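Clostripain-related protein (Bacteroides thetaiotaomicron, PDB 5L20) probably cleaves proteins as a clostripain-like (C11) cysteine peptidase, this chain being the N-terminal part of the longer protein. Local coordinates at residues A[20-23]-A[24-27]. Sequence-based numbering, arbitrary orientation.
Sequences DNLT and SNFY
Leu-22 and Phe-26 meet across the first turn of helix 23-37, a local contact at the point where the loop leaving strand 10-16 winds into the helix. Leu-22 is the N-cap residue, and its carbonyl opens the helical bonding: Phe-26 N donates to Leu-22 O at 2.9 Å, arriving almost in line with the C=O bond. The next rung follows at once, Tyr-27 N to Thr-23 O at 3.1 Å, with the donor tilted 19° from the carbonyl plane.

The side chains of Leu-22 and Phe-26 pack over the same turn. Leu-22 CB sits over a face of the Phe-26 ring as a CH-pi contact, 4.2 Å from the centroid, touching the CE1 and CZ side of the ring. Leu-22 O lies over the same face, offset toward the rim, 3.4 Å from Phe-26 CG. The Phe-26 side chain turns CG anti to its own carbonyl carbon (chi1 -68°), which sends the ring back over the N-cap residue. On another side of the turn, Thr-23 and Tyr-27 run alongside each other: the methyl CG2 of Thr-23, anti to the backbone N, rests 3.7 Å from Tyr-27 CE2. The side chains of Asn-25 and Leu-22 cross at a slant, with Asn-25 OD1 3.6 Å from Leu-22 CD2.

Met-51 of strand 45-52 packs against Thr-23, Phe-26 and Tyr-27, tying the turn to the sheet, while the Ser-19 hydroxyl is hydrogen-bonded to Leu-22 N. Leu-22 and Phe-26 are buried, and both also pack on a modified side chain of the bound peptide; Leu-22 touches His-112 as well. Helix 23-37 links the neighbouring parallel strands 10-16 and 45-52, so this is the first helical turn of a beta-alpha-beta crossover, as in the caspase-like alpha/beta fold of clan CD peptidases, with Leu-22 and Phe-26 beside the bound peptide.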
ATOM      1  N   ASP A  20      -3.769   2.527  14.579  1.00 16.95           N
ATOM      2  CA  ASP A  20      -3.957   2.073  15.973  1.00 21.16           C
ATOM      3  C   ASP A  20      -4.768   0.778  16.124  1.00 24.72           C
ATOM      4  O   ASP A  20      -4.292  -0.145  16.783  1.00 25.98           O
ATOM      5  CB  ASP A  20      -4.575   3.182  16.832  1.00 20.59           C
ATOM      6  CG  ASP A  20      -3.569   4.292  17.190  1.00 25.85           C
ATOM      7  OD1 ASP A  20      -2.504   3.980  17.792  1.00 26.01           O
ATOM      8  OD2 ASP A  20      -3.824   5.478  16.854  1.00 23.45           O
ATOM      9  N   ASN A  21      -5.965   0.693  15.537  1.00 20.03           N
ATOM     10  CA  ASN A  21      -6.879  -0.431  15.820  1.00 16.68           C
ATOM     11  C   ASN A  21      -7.567  -1.028  14.588  1.00 20.21           C
ATOM     12  O   ASN A  21      -8.466  -1.847  14.713  1.00 22.14           O
ATOM     13  CB  ASN A  21      -7.943   0.006  16.843  1.00 19.82           C
ATOM     14  CG  ASN A  21      -8.931   1.001  16.270  1.00 27.24           C
ATOM     15  OD1 ASN A  21      -8.669   1.633  15.247  1.00 21.42           O
ATOM     16  ND2 ASN A  21     -10.067   1.150  16.931  1.00 26.88           N
ATOM     17  N   LEU A  22      -7.133  -0.644  13.391  1.00 17.83           N
ATOM     18  CA  LEU A  22      -7.680  -1.235  12.169  1.00 14.66           C
ATOM     19  C   LEU A  22      -6.692  -2.154  11.456  1.00 14.64           C
ATOM     20  O   LEU A  22      -6.971  -2.643  10.384  1.00 15.77           O
ATOM     21  CB  LEU A  22      -8.142  -0.116  11.200  1.00 15.92           C
ATOM     22  CG  LEU A  22      -9.241   0.814  11.722  1.00 16.90           C
ATOM     23  CD1 LEU A  22      -9.468   2.037  10.782  1.00 15.77           C
ATOM     24  CD2 LEU A  22     -10.565   0.059  11.953  1.00 24.49           C
ATOM     25  N   THR A  23      -5.548  -2.434  12.080  1.00 14.40           N
ATOM     26  CA  THR A  23      -4.530  -3.258  11.463  1.00 14.26           C
ATOM     27  C   THR A  23      -5.060  -4.616  11.004  1.00 13.77           C
ATOM     28  O   THR A  23      -4.772  -5.074   9.892  1.00 15.54           O
ATOM     29  CB  THR A  23      -3.359  -3.481  12.441  1.00 17.53           C
ATOM     30  OG1 THR A  23      -2.976  -2.219  12.979  1.00 19.23           O
ATOM     31  CG2 THR A  23      -2.160  -4.118  11.755  1.00 19.85           C
ATOM     32  N   SER A  24      -5.849  -5.272  11.854  1.00 20.47           N
ATOM     33  CA  SER A  24      -6.406  -6.560  11.481  0.62 17.90           C
ATOM     34  C   SER A  24      -7.382  -6.415  10.303  1.00 13.30           C
ATOM     35  O   SER A  24      -7.389  -7.241   9.386  1.00 18.78           O
ATOM     36  CB  SER A  24      -7.081  -7.226  12.693  0.62 20.81           C
ATOM     37  OG  SER A  24      -7.971  -6.351  13.374  0.62 27.46           O
ATOM     38  N   ASN A  25      -8.186  -5.350  10.320  1.00 14.89           N
ATOM     39  CA  ASN A  25      -9.071  -5.089   9.183  1.00 17.14           C
ATOM     40  C   ASN A  25      -8.270  -4.907   7.894  1.00 13.71           C
ATOM     41  O   ASN A  25      -8.676  -5.347   6.830  1.00 14.30           O
ATOM     42  CB  ASN A  25      -9.943  -3.862   9.446  1.00 14.06           C
ATOM     43  CG  ASN A  25     -10.787  -4.002  10.706  1.00 22.61           C
ATOM     44  OD1 ASN A  25     -10.390  -3.553  11.786  1.00 21.87           O
ATOM     45  ND2 ASN A  25     -11.945  -4.629  10.573  1.00 25.33           N
ATOM     46  N   PHE A  26      -7.109  -4.245   7.981  1.00 12.50           N
ATOM     47  CA  PHE A  26      -6.271  -4.052   6.813  1.00 15.36           C
ATOM     48  C   PHE A  26      -5.752  -5.382   6.257  1.00 12.37           C
ATOM     49  O   PHE A  26      -5.671  -5.579   5.037  1.00 13.77           O
ATOM     50  CB  PHE A  26      -5.072  -3.154   7.153  1.00 11.95           C
ATOM     51  CG  PHE A  26      -5.431  -1.708   7.460  1.00 11.63           C
ATOM     52  CD1 PHE A  26      -6.683  -1.175   7.196  1.00 12.81           C
ATOM     53  CD2 PHE A  26      -4.464  -0.892   8.026  1.00 14.36           C
ATOM     54  CE1 PHE A  26      -6.953   0.142   7.504  1.00 15.07           C
ATOM     55  CE2 PHE A  26      -4.718   0.416   8.334  1.00 13.51           C
ATOM     56  CZ  PHE A  26      -5.954   0.938   8.089  1.00 13.35           C
ATOM     57  N   TYR A  27      -5.352  -6.298   7.144  1.00 15.22           N
ATOM     58  CA  TYR A  27      -4.925  -7.596   6.670  1.00 19.59           C
ATOM     59  C   TYR A  27      -6.036  -8.298   5.880  1.00 11.50           C
ATOM     60  O   TYR A  27      -5.763  -8.897   4.855  1.00 15.43           O
ATOM     61  CB  TYR A  27      -4.455  -8.468   7.839  1.00 17.54           C
ATOM     62  CG  TYR A  27      -3.076  -8.092   8.338  1.00 17.58           C
ATOM     63  CD1 TYR A  27      -1.982  -8.102   7.466  1.00 19.89           C
ATOM     64  CD2 TYR A  27      -2.864  -7.741   9.664  1.00 19.69           C
ATOM     65  CE1 TYR A  27      -0.699  -7.759   7.913  1.00 19.83           C
ATOM     66  CE2 TYR A  27      -1.584  -7.397  10.124  1.00 19.62           C
ATOM     67  CZ  TYR A  27      -0.523  -7.416   9.245  1.00 21.14           C
ATOM     68  OH  TYR A  27       0.747  -7.080   9.693  1.00 26.29           O
TER